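Local coordinates for capsid protein VP1 (Human polyomavirus 12, PDB 6Y5Z) that probably forms, as pentamers of five copies, the icosahedral T=7 outer shell of the virus and takes part in attachment to host cells, at residues Gly139-His144 and Val161-Cys167; Pro119-Ser123 and Leu207-Pro211. All blocks are in the same frame, centred on the assembly; numbering follows the deposited sequence.

In the fold
Both contacts join loops around the antiparallel jelly-roll beta sandwich of polyomavirus VP1, and neither contains a strand-to-strand pairing. In contact 2, Pro119-Ser123, just before strand 124-131, meets Leu207-Pro211, which links strands 197-204 and 212-216. Contact 1 is nested along the chain inside the loop that contact 2 closes: Gly139-His144 and Val161-Cys167 both belong to the long connection between strands 136-139 and 173-175. The two centres lie 27 Å apart and the nearest atoms about 10 Å, so they do not touch. Both reach the second subunit, and contact 2 also a third, which places these loop junctions at the subunit interfaces of the VP1 pentamer.

Contact 1: residues Gly139-His144 and Val161-Cys167; sequences GIQQSH and VTAKIQC
His144 and Gln166 meet where the long connection between strands 136-139 and 173-175, of the small three-stranded sheet beside the VP1 jelly roll, folds back on itself, a 3-10 turn at Ala163-Gln166 packing against the chain that leaves strand 136-139. The His144 ring and the Gln166 amide are turned 58° apart, with the amide at the ring edge: Gln166 OE1 is 3.2 Å from His144 CD2. The same oxygen accepts from His144 N at 2.9 Å, in the carbonyl plane and on a lone pair. Gln166 NE2 goes to the backbone oxygens of Thr38 and Tyr40 of the second subunit, so both ends of the amide are used and its rotation is fixed. One ring face of His144 is covered by Ala163, whose CB makes a CH-pi contact 4.3 Å from the centroid, 20° off the normal. His144 CG sits between backbone N and carbonyl carbon (chi1 76°), which lays the ring over this turn; its NE2 bonds to Thr38 OG1 of the second subunit. Ile165 touches two side chains, its CG2 3.6 Å from His144 CB and its CG1 against Gln141 CG, while its O accepts from Gln141 N at 2.9 Å. The extended Gln141 chain carries NE2 to Ser143 O, in the amide plane. At the ring's ND1 edge, in plane, water 2 sits 2.8 Å from His144 ND1 and donates to Val161 O.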
ATOM      1  N   GLY D 139     -18.189 -21.365  12.355  1.00 13.68           N
ATOM      2  CA  GLY D 139     -19.276 -20.994  11.448  1.00 14.66           C
ATOM      3  C   GLY D 139     -19.732 -19.570  11.656  1.00 13.42           C
ATOM      4  O   GLY D 139     -19.766 -19.093  12.786  1.00 14.51           O
ATOM      5  N   ILE D 140     -20.071 -18.912  10.556  1.00 13.65           N
ATOM      6  CA  ILE D 140     -20.561 -17.510  10.530  1.00 13.85           C
ATOM      7  C   ILE D 140     -21.096 -17.273   9.116  1.00 14.57           C
ATOM      8  O   ILE D 140     -20.541 -17.826   8.162  1.00 14.13           O
ATOM      9  CB  ILE D 140     -19.475 -16.512  10.970  1.00 13.81           C
ATOM     10  CG1 ILE D 140     -20.026 -15.086  10.972  1.00 14.78           C
ATOM     11  CG2 ILE D 140     -18.199 -16.672  10.113  1.00 14.80           C
ATOM     12  CD1 ILE D 140     -19.195 -14.096  11.745  1.00 15.39           C
ATOM     13  N   GLN D 141     -22.203 -16.548   8.996  1.00 14.37           N
ATOM     14  CA  GLN D 141     -22.910 -16.387   7.704  1.00 14.63           C
ATOM     15  C   GLN D 141     -23.346 -14.939   7.540  1.00 14.17           C
ATOM     16  O   GLN D 141     -23.664 -14.282   8.550  1.00 15.82           O
ATOM     17  CB  GLN D 141     -24.156 -17.277   7.633  1.00 15.41           C
ATOM     18  CG  GLN D 141     -23.821 -18.752   7.787  1.00 15.38           C
ATOM     19  CD  GLN D 141     -24.992 -19.711   7.706  1.00 16.59           C
ATOM     20  OE1 GLN D 141     -24.819 -20.880   8.026  1.00 16.74           O
ATOM     21  NE2 GLN D 141     -26.170 -19.261   7.270  1.00 17.26           N
ATOM     22  N   GLN D 142     -23.493 -14.507   6.293  1.00 14.78           N
ATOM     23  CA  GLN D 142     -24.052 -13.170   5.979  1.00 15.05           C
ATOM     24  C   GLN D 142     -25.562 -13.146   6.279  1.00 15.28           C
ATOM     25  O   GLN D 142     -26.070 -12.086   6.672  1.00 14.78           O
ATOM     26  CB  GLN D 142     -23.737 -12.796   4.529  1.00 15.99           C
ATOM     27  CG  GLN D 142     -24.122 -11.355   4.198  1.00 17.43           C
ATOM     28  CD  GLN D 142     -23.316 -10.842   3.028  1.00 18.16           C
ATOM     29  OE1 GLN D 142     -22.276 -10.198   3.206  1.00 20.38           O
ATOM     30  NE2 GLN D 142     -23.730 -11.238   1.836  1.00 18.76           N
ATOM     31  N   SER D 143     -26.253 -14.276   6.084  1.00 15.61           N
ATOM     32  CA  SER D 143     -27.711 -14.413   6.284  1.00 16.12           C
ATOM     33  C   SER D 143     -28.013 -15.770   6.912  1.00 15.72           C
ATOM     34  O   SER D 143     -27.606 -16.804   6.343  1.00 16.36           O
ATOM     35  CB  SER D 143     -28.472 -14.245   5.008  1.00 16.74           C
ATOM     36  OG  SER D 143     -29.827 -14.669   5.211  1.00 18.50           O
ATOM     37  N   HIS D 144     -28.725 -15.766   8.025  1.00 16.21           N
ATOM     38  CA  HIS D 144     -29.148 -17.010   8.704  1.00 16.63           C
ATOM     39  C   HIS D 144     -30.227 -17.734   7.886  1.00 17.24           C
ATOM     40  O   HIS D 144     -30.494 -18.906   8.195  1.00 18.45           O
ATOM     41  CB  HIS D 144     -29.575 -16.704  10.144  1.00 17.06           C
ATOM     42  CG  HIS D 144     -30.914 -16.073  10.288  1.00 16.84           C
ATOM     43  ND1 HIS D 144     -32.066 -16.810  10.601  1.00 17.89           N
ATOM     44  CD2 HIS D 144     -31.296 -14.773  10.220  1.00 18.01           C
ATOM     45  CE1 HIS D 144     -33.091 -15.978  10.696  1.00 18.30           C
ATOM     46  NE2 HIS D 144     -32.660 -14.720  10.453  1.00 17.95           N
ATOM     47  N   VAL D 161     -29.225 -23.322  13.479  1.00 17.92           N
ATOM     48  CA  VAL D 161     -28.906 -22.018  12.826  1.00 18.22           C
ATOM     49  C   VAL D 161     -29.997 -20.999  13.167  1.00 18.28           C
ATOM     50  O   VAL D 161     -31.204 -21.247  12.913  1.00 20.56           O
ATOM     51  CB  VAL D 161     -28.689 -22.206  11.324  1.00 18.96           C
ATOM     52  CG1 VAL D 161     -28.488 -20.879  10.620  1.00 19.00           C
ATOM     53  CG2 VAL D 161     -27.491 -23.111  11.108  1.00 19.23           C
ATOM     54  N   THR D 162     -29.575 -19.886  13.748  1.00 16.79           N
ATOM     55  CA  THR D 162     -30.450 -18.754  14.126  1.00 17.33           C
ATOM     56  C   THR D 162     -29.751 -17.471  13.676  1.00 16.31           C
ATOM     57  O   THR D 162     -28.635 -17.570  13.153  1.00 16.03           O
ATOM     58  CB  THR D 162     -30.679 -18.766  15.639  1.00 18.51           C
ATOM     59  OG1 THR D 162     -29.461 -18.414  16.299  1.00 20.30           O
ATOM     60  CG2 THR D 162     -31.136 -20.118  16.136  1.00 20.21           C
ATOM     61  N   ALA D 163     -30.340 -16.321  13.973  1.00 17.30           N
ATOM     62  CA  ALA D 163     -29.717 -15.020  13.663  1.00 16.57           C
ATOM     63  C   ALA D 163     -28.349 -14.919  14.347  1.00 16.42           C
ATOM     64  O   ALA D 163     -27.526 -14.139  13.858  1.00 15.79           O
ATOM     65  CB  ALA D 163     -30.644 -13.907  14.079  1.00 17.17           C
ATOM     66  N   LYS D 164     -28.096 -15.651  15.436  1.00 16.15           N
ATOM     67  CA  LYS D 164     -26.770 -15.621  16.108  1.00 16.73           C
ATOM     68  C   LYS D 164     -25.646 -15.919  15.107  1.00 15.51           C
ATOM     69  O   LYS D 164     -24.521 -15.436  15.337  1.00 15.44           O
ATOM     70  CB  LYS D 164     -26.657 -16.671  17.220  1.00 20.06           C
ATOM     71  CG  LYS D 164     -27.384 -16.358  18.516  1.00 24.23           C
ATOM     72  CD  LYS D 164     -27.210 -17.467  19.535  1.00 26.83           C
ATOM     73  CE  LYS D 164     -28.156 -18.634  19.311  1.00 31.38           C
ATOM     74  N   ILE D 165     -25.930 -16.693  14.072  1.00 14.38           N
ATOM     75  CA  ILE D 165     -24.892 -17.164  13.104  1.00 13.93           C
ATOM     76  C   ILE D 165     -24.386 -15.955  12.293  1.00 13.99           C
ATOM     77  O   ILE D 165     -23.335 -16.109  11.609  1.00 14.72           O
ATOM     78  CB  ILE D 165     -25.422 -18.301  12.212  1.00 14.23           C
ATOM     79  CG1 ILE D 165     -24.295 -19.215  11.711  1.00 15.72           C
ATOM     80  CG2 ILE D 165     -26.257 -17.730  11.067  1.00 15.30           C
ATOM     81  CD1 ILE D 165     -23.579 -19.976  12.815  1.00 15.50           C
ATOM     82  N   GLN D 166     -25.112 -14.834  12.283  1.00 14.18           N
ATOM     83  CA  GLN D 166     -24.671 -13.603  11.554  1.00 13.75           C
ATOM     84  C   GLN D 166     -23.565 -12.910  12.330  1.00 14.97           C
ATOM     85  O   GLN D 166     -22.882 -12.057  11.752  1.00 15.28           O
ATOM     86  CB  GLN D 166     -25.861 -12.691  11.267  1.00 13.99           C
ATOM     87  CG  GLN D 166     -26.749 -13.290  10.198  1.00 14.02           C
ATOM     88  CD  GLN D 166     -28.086 -12.635   9.934  1.00 13.87           C
ATOM     89  OE1 GLN D 166     -28.842 -13.122   9.084  1.00 15.61           O
ATOM     90  NE2 GLN D 166     -28.423 -11.570  10.655  1.00 13.83           N
ATOM     91  N   CYS D 167     -23.387 -13.275  13.591  1.00 13.80           N
ATOM     92  CA  CYS D 167     -22.264 -12.817  14.438  1.00 14.01           C
ATOM     93  C   CYS D 167     -21.501 -14.075  14.882  1.00 14.25           C
ATOM     94  O   CYS D 167     -21.321 -14.967  14.025  1.00 15.42           O
ATOM     95  CB  CYS D 167     -22.789 -11.930  15.559  1.00 14.51           C
ATOM     96  SG  CYS D 167     -23.610 -10.422  14.958  1.00 16.28           S
TER
HETATM   97  O   HOH W   1     -21.575 -17.621  14.179  1.00 14.35           O
HETATM   98  O   HOH W   2     -32.549 -19.561  11.080  1.00 25.30           O

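Contact 2: residues Pro119-Ser123 and Leu207-Pro211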
ATOM      1  N   PRO D 119     -10.789  -8.591 -18.052  1.00 14.10           N
ATOM      2  CA  PRO D 119     -10.233  -9.687 -17.274  1.00 13.63           C
ATOM      3  C   PRO D 119     -10.913  -9.849 -15.914  1.00 13.06           C
ATOM      4  O   PRO D 119     -11.727  -9.029 -15.496  1.00 12.96           O
ATOM      5  CB  PRO D 119      -8.765  -9.287 -17.150  1.00 13.97           C
ATOM      6  CG  PRO D 119      -8.830  -7.778 -17.096  1.00 15.30           C
ATOM      7  CD  PRO D 119      -9.925  -7.398 -18.066  1.00 15.00           C
ATOM      8  N   VAL D 120     -10.505 -10.913 -15.225  1.00 11.97           N
ATOM      9  CA  VAL D 120     -11.051 -11.284 -13.902  1.00 12.53           C
ATOM     10  C   VAL D 120     -10.841 -10.141 -12.917  1.00 12.65           C
ATOM     11  O   VAL D 120      -9.686  -9.695 -12.717  1.00 14.22           O
ATOM     12  CB  VAL D 120     -10.429 -12.585 -13.388  1.00 13.40           C
ATOM     13  CG1 VAL D 120     -10.794 -12.826 -11.939  1.00 13.69           C
ATOM     14  CG2 VAL D 120     -10.870 -13.768 -14.249  1.00 13.31           C
ATOM     15  N   VAL D 121     -11.921  -9.720 -12.278  1.00 13.03           N
ATOM     16  CA  VAL D 121     -11.856  -8.646 -11.247  1.00 12.84           C
ATOM     17  C   VAL D 121     -12.900  -8.935 -10.171  1.00 13.34           C
ATOM     18  O   VAL D 121     -13.855  -9.721 -10.387  1.00 12.40           O
ATOM     19  CB  VAL D 121     -12.058  -7.244 -11.849  1.00 12.60           C
ATOM     20  CG1 VAL D 121     -10.905  -6.802 -12.739  1.00 14.11           C
ATOM     21  CG2 VAL D 121     -13.361  -7.151 -12.605  1.00 13.19           C
ATOM     22  N   GLY D 122     -12.772  -8.247  -9.049  1.00 13.41           N
ATOM     23  CA  GLY D 122     -13.725  -8.336  -7.944  1.00 13.65           C
ATOM     24  C   GLY D 122     -13.068  -8.784  -6.669  1.00 13.06           C
ATOM     25  O   GLY D 122     -11.880  -8.501  -6.446  1.00 14.21           O
ATOM     26  N   SER D 123     -13.840  -9.414  -5.799  1.00 12.95           N
ATOM     27  CA  SER D 123     -13.438  -9.748  -4.426  1.00 12.48           C
ATOM     28  C   SER D 123     -12.423 -10.897  -4.448  1.00 13.59           C
ATOM     29  O   SER D 123     -12.549 -11.831  -5.248  1.00 13.73           O
ATOM     30  CB  SER D 123     -14.622 -10.092  -3.585  1.00 12.50           C
ATOM     31  OG  SER D 123     -15.477  -8.964  -3.384  1.00 13.14           O
ATOM     32  N   LEU D 207     -16.764  -5.079  -6.189  1.00 15.82           N
ATOM     33  CA  LEU D 207     -17.355  -5.755  -7.358  1.00 16.15           C
ATOM     34  C   LEU D 207     -16.330  -5.852  -8.494  1.00 15.54           C
ATOM     35  O   LEU D 207     -16.297  -6.906  -9.173  1.00 15.58           O
ATOM     36  CB  LEU D 207     -18.579  -4.951  -7.783  1.00 17.22           C
ATOM     37  CG  LEU D 207     -19.413  -5.565  -8.899  1.00 19.12           C
ATOM     38  CD1 LEU D 207     -20.015  -6.882  -8.460  1.00 19.96           C
ATOM     39  CD2 LEU D 207     -20.503  -4.600  -9.334  1.00 18.88           C
ATOM     40  N   THR D 208     -15.525  -4.805  -8.712  1.00 15.11           N
ATOM     41  CA  THR D 208     -14.608  -4.757  -9.885  1.00 14.81           C
ATOM     42  C   THR D 208     -13.164  -4.456  -9.460  1.00 14.13           C
ATOM     43  O   THR D 208     -12.363  -4.034 -10.321  1.00 14.84           O
ATOM     44  CB  THR D 208     -15.089  -3.751 -10.935  1.00 17.79           C
ATOM     45  OG1 THR D 208     -15.125  -2.457 -10.347  1.00 19.02           O
ATOM     46  CG2 THR D 208     -16.442  -4.126 -11.505  1.00 18.51           C
ATOM     47  N   THR D 209     -12.807  -4.803  -8.240  1.00 12.82           N
ATOM     48  CA  THR D 209     -11.454  -4.509  -7.727  1.00 13.48           C
ATOM     49  C   THR D 209     -10.417  -5.285  -8.535  1.00 14.47           C
ATOM     50  O   THR D 209     -10.596  -6.462  -8.798  1.00 13.19           O
ATOM     51  CB  THR D 209     -11.356  -4.854  -6.250  1.00 13.47           C
ATOM     52  OG1 THR D 209     -12.555  -4.338  -5.665  1.00 14.03           O
ATOM     53  CG2 THR D 209     -10.107  -4.274  -5.625  1.00 13.69           C
ATOM     54  N   PRO D 210      -9.279  -4.667  -8.914  1.00 14.50           N
ATOM     55  CA  PRO D 210      -8.220  -5.422  -9.582  1.00 14.37           C
ATOM     56  C   PRO D 210      -7.583  -6.449  -8.655  1.00 14.15           C
ATOM     57  O   PRO D 210      -7.262  -6.145  -7.511  1.00 13.80           O
ATOM     58  CB  PRO D 210      -7.167  -4.392  -9.987  1.00 15.47           C
ATOM     59  CG  PRO D 210      -7.528  -3.135  -9.241  1.00 18.51           C
ATOM     60  CD  PRO D 210      -8.975  -3.238  -8.803  1.00 16.54           C
ATOM     61  N   PRO D 211      -7.389  -7.695  -9.128  1.00 14.67           N
ATOM     62  CA  PRO D 211      -6.681  -8.695  -8.338  1.00 14.84           C
ATOM     63  C   PRO D 211      -5.183  -8.383  -8.297  1.00 15.24           C
ATOM     64  O   PRO D 211      -4.667  -7.801  -9.242  1.00 14.69           O
ATOM     65  CB  PRO D 211      -6.908 -10.009  -9.085  1.00 16.43           C
ATOM     66  CG  PRO D 211      -7.180  -9.589 -10.515  1.00 16.61           C
ATOM     67  CD  PRO D 211      -7.856  -8.230 -10.421  1.00 15.41           C
TER
HETATM   68  O   HOH W   3     -16.599  -8.326 -11.407  1.00 27.37           O
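Two loops at one end of the VP1 jelly-roll beta sandwich meet here, the lead-in to strand 124-131 and the link between strands 197-204 and 212-216, with directions 123° apart. The one direct hydrogen bond between them runs from Gly122 N to Thr209 O, 2.8 Å long and almost straight at the hydrogen (178°), the donor tilted slightly from the carbonyl plane. By CA position the nearest pair is Gly122 and Thr208, 4.2 Å apart. There Gly122 CA, with no side chain, lies 3.2 Å from Leu207 O, and its backbone takes up a conformation that suits glycine.

Val121 carries most of the side-chain contact. Its CB lies against both carbonyl oxygens of the facing loop, 3.5 Å from Thr209 O and a little farther from Thr208 O. The two methyls then part: CG2, between backbone N and carbonyl carbon, turns to Thr208 CA, while CG1, anti to the carbonyl carbon (chi1 -68°), reaches toward Pro211 CD. The Pro211 ring also abuts the preceding peptide, its CG and CD both close to Val120 O. Water 3 donates to Leu207 O at 2.7 Å and, over a longer distance of 3.2 Å, to Val121 O, tying together two carbonyls that cannot bond directly.

Beyond the segments, Thr209 OG1 and Ser123 OG bond to Gly205 O and Gly206 O, and Val121 pairs by backbone with Trp248 of strand 237-250. Val121 and Pro211 pack on Gly206 and Tyr203 of a third subunit, Leu207 on Val116 of the second. This is loop-to-loop packing beside the strands of a viral jelly-roll beta sandwich, at its intersubunit boundary within the VP1 pentamer.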